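Local coordinates for protein agarase (Pseudoalteromonas fuliginea, PDB 6XJ9) that probably hydrolyses agarose, the galactan of red algal cell walls, as a glycoside hydrolase of family 50 from a marine bacterium, at residues K258-T261 / N262-R265; T697-M700 / N701-D705. All blocks are in the same frame, centred on the assembly; numbering follows the deposited sequence.

Contact 1 (K258-T261 / N262-R265); sequences KRPT and NRSR
R263 N reaches back to P260 O (3.0 Å, N-H...O 157°) and closes a type I beta turn whose two corner residues are T261 and N262. The tight part is where the P260 ring and the stems of R259 and R263 meet beside the turn. The proline ring has its CG 4.1 Å from CG of R263, and the N262 amide brings OD1 to 3.8 Å from that same P260 CG. Next to them the R259 chain, bent at chi2 (-80°), runs alongside the chain that leaves the turn: its CD meets R263 CB at 3.9 Å and its CG sits 3.6 Å from S264 O. The R263 chain bends as well, and NH1 bonds to N262 O (3.1 Å), which lies in the guanidinium plane, while NH1 itself stands above the carbonyl plane. The looser side is bridged by water. Water 1 lies at the edge of the R259 guanidinium, accepting from NE and donating to R265 O; water 2 joins OG1 of the exposed T261 to N262 N. Two arginines can therefore pack by their aliphatic stems while their guanidinium groups diverge to separate carbonyls: R263 (N755 O, E756 O) and N262 (E756 carboxylate) tie this surface loop to helix 745-763, R259 to F430 O after helix 413-428.

Contact 2 (T697-M700 / N701-D705); sequences TDYM and NSVID
The carbonyl of Y699 takes two donors from the next turn of the helix, S702 OG at 2.7 Å and V703 N at 3.1 Å. The serine hydroxyl gets there because chi1 (73°) sets OG between its own backbone N and carbonyl carbon, folding it back against the helix; the same oxygen also meets L649 N, so the hydroxyl ties the helix to a neighbouring loop. The remaining backbone bonds are regular alpha-helical ones, N701 N to T697 O, S702 N to D698 O and I704 N to M700 O. D705 N still bonds to N701 O as the helix runs out.

Among the apolar contacts, V703 CG2 lies against the tyrosine ring, 3.6 Å from Y699 CE1, and M700 SD approaches the same methyl at 4.3 Å. The ring also stacks with F669, and its hydroxyl bonds to A644 O. M700 and V703 both touch A712 of strand 709-714, while M700 and I704 reach strand 299-305. Helix 689-704 connects the parallel neighbours 664-666 and 709-714, a beta-alpha-beta crossover consistent with the (beta/alpha)8 catalytic barrel of family 50.

Polar side chains take another face. Those of T697 and N701 run alongside each other in the same direction, with T697 CG2 3.7 Å from N701 ND2, and both touch helix 745-763. Water 3 bridges within the helix, donating to D698 OD1 (3.0 Å) and accepting a weak bond from N701 ND2, while D698 OD2 binds H197 NE2 in the loop between strands 185-193 and 199-210.

The chemistry divides the helix lengthwise: M700, V703 and I704 face the sheet, the Y699 ring packs on loop residues F669 and L649, and D698 and S702 bond directly to loops. Because the S702 hydroxyl donates to Y699 O and accepts from L649 N, it bonds both within the helix and outside it, without costing V703 its main-chain bond.

Overall arrangement
Contact 1 comes first along the chain, in the loop between helix 242-252 and strand 282-286; contact 2 follows more than 400 residues later, at the C-terminal end of helix 689-704. Their centres are about 22 Å apart and their nearest atoms about 10 Å, so they do not touch. Contact 1 is peripheral, whereas contact 2 is partly buried against strands 299-305 and 709-714 of what is probably the catalytic barrel; the loop of contact 1 leads to strand 282-286 at the edge of the same sheet. Helix 745-763 meets residues of both: N755 and E756 bind contact 1, and A750, M754 and R761 touch contact 2. This C-terminal helix thus links the surface turn to the sheet-packed helix.

Contact 1 (K258-T261 / N262-R265)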
ATOM      1  N   LYS A 258     -22.708  12.035  -7.358  1.00 28.20           N
ATOM      2  CA  LYS A 258     -22.819  12.492  -8.739  1.00 29.74           C
ATOM      3  C   LYS A 258     -21.462  12.460  -9.440  1.00 27.44           C
ATOM      4  O   LYS A 258     -20.423  12.689  -8.830  1.00 28.74           O
ATOM      5  CB  LYS A 258     -23.405  13.910  -8.797  1.00 31.36           C
ATOM      6  CG  LYS A 258     -24.925  13.971  -8.691  1.00 32.13           C
ATOM      7  N   ARG A 259     -21.483  12.181 -10.745  1.00 27.51           N
ATOM      8  CA  ARG A 259     -20.248  12.157 -11.505  1.00 28.88           C
ATOM      9  C   ARG A 259     -19.574  13.519 -11.397  1.00 31.03           C
ATOM     10  O   ARG A 259     -20.232  14.554 -11.468  1.00 28.85           O
ATOM     11  CB  ARG A 259     -20.491  11.858 -12.988  1.00 28.13           C
ATOM     12  CG  ARG A 259     -20.862  10.416 -13.298  1.00 28.00           C
ATOM     13  CD  ARG A 259     -19.706   9.431 -13.364  1.00 25.39           C
ATOM     14  NE  ARG A 259     -20.216   8.088 -13.630  1.00 24.57           N
ATOM     15  CZ  ARG A 259     -19.618   6.947 -13.271  1.00 24.51           C
ATOM     16  NH1 ARG A 259     -18.465   6.962 -12.624  1.00 22.19           N
ATOM     17  NH2 ARG A 259     -20.182   5.789 -13.564  1.00 24.06           N
ATOM     18  N   PRO A 260     -18.233  13.546 -11.270  1.00 31.25           N
ATOM     19  CA  PRO A 260     -17.469  14.781 -11.434  1.00 30.89           C
ATOM     20  C   PRO A 260     -17.696  15.433 -12.799  1.00 31.78           C
ATOM     21  O   PRO A 260     -18.237  14.833 -13.733  1.00 31.24           O
ATOM     22  CB  PRO A 260     -16.009  14.331 -11.236  1.00 30.32           C
ATOM     23  CG  PRO A 260     -16.029  12.840 -11.507  1.00 30.94           C
ATOM     24  CD  PRO A 260     -17.380  12.376 -10.999  1.00 32.31           C
ATOM     25  N   THR A 261     -17.256  16.687 -12.892  1.00 29.94           N
ATOM     26  CA  THR A 261     -17.478  17.549 -14.041  1.00 29.36           C
ATOM     27  C   THR A 261     -16.830  16.956 -15.296  1.00 26.78           C
ATOM     28  O   THR A 261     -17.415  17.013 -16.373  1.00 25.85           O
ATOM     29  CB  THR A 261     -17.060  18.979 -13.680  1.00 29.53           C
ATOM     30  OG1 THR A 261     -15.635  18.997 -13.620  1.00 34.34           O
ATOM     31  CG2 THR A 261     -17.582  19.393 -12.323  1.00 27.34           C
ATOM     32  N   ASN A 262     -15.658  16.325 -15.136  1.00 26.20           N
ATOM     33  CA  ASN A 262     -14.914  15.753 -16.252  1.00 25.48           C
ATOM     34  C   ASN A 262     -15.481  14.393 -16.701  1.00 24.55           C
ATOM     35  O   ASN A 262     -14.928  13.750 -17.596  1.00 24.78           O
ATOM     36  CB  ASN A 262     -13.409  15.719 -15.948  1.00 25.63           C
ATOM     37  CG  ASN A 262     -13.023  14.642 -14.950  1.00 25.30           C
ATOM     38  OD1 ASN A 262     -13.879  13.940 -14.436  1.00 24.00           O
ATOM     39  ND2 ASN A 262     -11.742  14.519 -14.640  1.00 25.17           N
ATOM     40  N   ARG A 263     -16.591  13.946 -16.102  1.00 24.01           N
ATOM     41  CA  ARG A 263     -17.254  12.727 -16.553  1.00 24.48           C
ATOM     42  C   ARG A 263     -18.699  13.052 -16.922  1.00 24.77           C
ATOM     43  O   ARG A 263     -19.368  13.773 -16.196  1.00 23.48           O
ATOM     44  CB  ARG A 263     -17.201  11.631 -15.474  1.00 22.68           C
ATOM     45  CG  ARG A 263     -15.813  11.056 -15.227  1.00 23.99           C
ATOM     46  CD  ARG A 263     -15.283  10.235 -16.396  1.00 23.59           C
ATOM     47  NE  ARG A 263     -13.948   9.700 -16.157  1.00 23.60           N
ATOM     48  CZ  ARG A 263     -12.820  10.380 -16.351  1.00 23.42           C
ATOM     49  NH1 ARG A 263     -12.862  11.631 -16.778  1.00 22.58           N
ATOM     50  NH2 ARG A 263     -11.655   9.808 -16.123  1.00 21.56           N
ATOM     51  N   SER A 264     -19.171  12.511 -18.050  1.00 23.31           N
ATOM     52  CA  SER A 264     -20.541  12.739 -18.486  1.00 24.34           C
ATOM     53  C   SER A 264     -21.491  11.924 -17.612  1.00 23.71           C
ATOM     54  O   SER A 264     -21.046  11.067 -16.850  1.00 22.82           O
ATOM     55  CB  SER A 264     -20.718  12.438 -19.957  1.00 25.38           C
ATOM     56  OG  SER A 264     -20.576  11.044 -20.219  1.00 25.32           O
ATOM     57  N   ARG A 265     -22.800  12.196 -17.728  1.00 23.22           N
ATOM     58  CA  ARG A 265     -23.775  11.579 -16.836  1.00 23.80           C
ATOM     59  C   ARG A 265     -23.728  10.052 -16.937  1.00 22.36           C
ATOM     60  O   ARG A 265     -23.940   9.376 -15.941  1.00 23.54           O
ATOM     61  CB  ARG A 265     -25.181  12.170 -17.014  1.00 25.27           C
ATOM     62  CG  ARG A 265     -25.721  12.187 -18.437  1.00 25.93           C
ATOM     63  CD  ARG A 265     -27.094  12.848 -18.560  1.00 27.39           C
ATOM     64  NE  ARG A 265     -27.726  12.342 -19.775  1.00 30.73           N
ATOM     65  CZ  ARG A 265     -28.996  12.503 -20.129  1.00 32.81           C
ATOM     66  NH1 ARG A 265     -29.829  13.186 -19.359  1.00 33.40           N
ATOM     67  NH2 ARG A 265     -29.431  11.957 -21.252  1.00 34.39           N
TER
HETATM   68  O   HOH W   1     -22.681   7.274 -14.651  1.00 16.08           O
HETATM   69  O   HOH W   2     -14.064  16.925 -12.935  1.00 33.05           O

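Contact 2 (T697-M700 / N701-D705)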
ATOM      1  N   THR A 697      -3.301  -2.363 -11.352  1.00 18.49           N
ATOM      2  CA  THR A 697      -2.967  -1.193 -12.161  1.00 19.23           C
ATOM      3  C   THR A 697      -2.295  -1.613 -13.474  1.00 20.18           C
ATOM      4  O   THR A 697      -2.653  -1.116 -14.540  1.00 21.44           O
ATOM      5  CB  THR A 697      -2.092  -0.221 -11.353  1.00 18.41           C
ATOM      6  OG1 THR A 697      -2.957   0.314 -10.353  1.00 17.53           O
ATOM      7  CG2 THR A 697      -1.502   0.921 -12.160  1.00 19.34           C
ATOM      8  N   ASP A 698      -1.314  -2.517 -13.386  1.00 19.16           N
ATOM      9  CA  ASP A 698      -0.615  -3.033 -14.556  1.00 20.30           C
ATOM     10  C   ASP A 698      -1.599  -3.700 -15.512  1.00 19.10           C
ATOM     11  O   ASP A 698      -1.488  -3.518 -16.722  1.00 19.51           O
ATOM     12  CB  ASP A 698       0.461  -4.058 -14.180  1.00 20.82           C
ATOM     13  CG  ASP A 698       1.737  -3.434 -13.629  1.00 24.12           C
ATOM     14  OD1 ASP A 698       1.897  -2.202 -13.774  1.00 24.37           O
ATOM     15  OD2 ASP A 698       2.576  -4.195 -13.083  1.00 25.60           O
ATOM     16  N   TYR A 699      -2.524  -4.495 -14.957  1.00 18.48           N
ATOM     17  CA  TYR A 699      -3.464  -5.266 -15.760  1.00 18.78           C
ATOM     18  C   TYR A 699      -4.356  -4.299 -16.527  1.00 18.02           C
ATOM     19  O   TYR A 699      -4.568  -4.453 -17.726  1.00 18.67           O
ATOM     20  CB  TYR A 699      -4.365  -6.155 -14.890  1.00 17.61           C
ATOM     21  CG  TYR A 699      -5.260  -7.083 -15.678  1.00 17.18           C
ATOM     22  CD1 TYR A 699      -6.378  -6.606 -16.347  1.00 17.39           C
ATOM     23  CD2 TYR A 699      -4.995  -8.441 -15.759  1.00 17.50           C
ATOM     24  CE1 TYR A 699      -7.205  -7.449 -17.072  1.00 16.97           C
ATOM     25  CE2 TYR A 699      -5.813  -9.300 -16.478  1.00 16.78           C
ATOM     26  CZ  TYR A 699      -6.925  -8.804 -17.134  1.00 16.73           C
ATOM     27  OH  TYR A 699      -7.727  -9.638 -17.858  1.00 15.45           O
ATOM     28  N   MET A 700      -4.865  -3.300 -15.808  1.00 18.21           N
ATOM     29  CA  MET A 700      -5.784  -2.325 -16.374  1.00 18.62           C
ATOM     30  C   MET A 700      -5.070  -1.435 -17.393  1.00 18.97           C
ATOM     31  O   MET A 700      -5.677  -1.027 -18.390  1.00 19.87           O
ATOM     32  CB  MET A 700      -6.438  -1.478 -15.274  1.00 17.74           C
ATOM     33  CG  MET A 700      -7.597  -2.203 -14.558  1.00 18.07           C
ATOM     34  SD  MET A 700      -8.867  -2.892 -15.700  1.00 19.01           S
ATOM     35  CE  MET A 700      -9.335  -1.405 -16.588  1.00 18.44           C
ATOM     36  N   ASN A 701      -3.773  -1.184 -17.168  1.00 18.39           N
ATOM     37  CA  ASN A 701      -2.990  -0.433 -18.136  1.00 20.32           C
ATOM     38  C   ASN A 701      -2.897  -1.201 -19.451  1.00 20.49           C
ATOM     39  O   ASN A 701      -2.919  -0.592 -20.523  1.00 20.48           O
ATOM     40  CB  ASN A 701      -1.617  -0.022 -17.595  1.00 21.19           C
ATOM     41  CG  ASN A 701      -1.690   1.184 -16.686  1.00 22.59           C
ATOM     42  OD1 ASN A 701      -2.583   2.015 -16.831  1.00 24.84           O
ATOM     43  ND2 ASN A 701      -0.747   1.308 -15.767  1.00 22.41           N
ATOM     44  N   SER A 702      -2.785  -2.530 -19.360  1.00 19.30           N
ATOM     45  CA  SER A 702      -2.651  -3.340 -20.558  1.00 19.42           C
ATOM     46  C   SER A 702      -3.976  -3.399 -21.318  1.00 18.13           C
ATOM     47  O   SER A 702      -3.968  -3.537 -22.533  1.00 18.74           O
ATOM     48  CB  SER A 702      -2.091  -4.712 -20.273  1.00 18.25           C
ATOM     49  OG  SER A 702      -3.046  -5.545 -19.634  1.00 19.13           O
ATOM     50  N   VAL A 703      -5.096  -3.288 -20.595  1.00 18.63           N
ATOM     51  CA  VAL A 703      -6.418  -3.186 -21.200  1.00 17.53           C
ATOM     52  C   VAL A 703      -6.535  -1.841 -21.926  1.00 18.69           C
ATOM     53  O   VAL A 703      -6.917  -1.788 -23.097  1.00 18.48           O
ATOM     54  CB  VAL A 703      -7.531  -3.325 -20.143  1.00 18.13           C
ATOM     55  CG1 VAL A 703      -8.913  -3.112 -20.761  1.00 16.67           C
ATOM     56  CG2 VAL A 703      -7.459  -4.654 -19.397  1.00 17.30           C
ATOM     57  N   ILE A 704      -6.184  -0.763 -21.220  1.00 19.33           N
ATOM     58  CA  ILE A 704      -6.292   0.598 -21.730  1.00 20.32           C
ATOM     59  C   ILE A 704      -5.365   0.797 -22.933  1.00 20.43           C
ATOM     60  O   ILE A 704      -5.707   1.546 -23.854  1.00 20.02           O
ATOM     61  CB  ILE A 704      -6.008   1.621 -20.607  1.00 22.15           C
ATOM     62  CG1 ILE A 704      -7.106   1.630 -19.539  1.00 24.40           C
ATOM     63  CG2 ILE A 704      -5.754   3.020 -21.155  1.00 22.96           C
ATOM     64  CD1 ILE A 704      -8.498   1.347 -20.056  1.00 28.28           C
ATOM     65  N   ASP A 705      -4.210   0.112 -22.931  1.00 19.52           N
ATOM     66  CA  ASP A 705      -3.203   0.317 -23.965  1.00 20.44           C
ATOM     67  C   ASP A 705      -3.473  -0.587 -25.169  1.00 21.96           C
ATOM     68  O   ASP A 705      -2.755  -0.524 -26.164  1.00 20.93           O
ATOM     69  CB  ASP A 705      -1.781   0.134 -23.423  1.00 19.95           C
ATOM     70  CG  ASP A 705      -1.381   1.153 -22.366  1.00 20.39           C
ATOM     71  OD1 ASP A 705      -2.060   2.209 -22.244  1.00 20.28           O
ATOM     72  OD2 ASP A 705      -0.411   0.882 -21.655  1.00 20.19           O
TER
HETATM   73  O   HOH W   3       1.686  -0.983 -16.480  1.00 49.99           O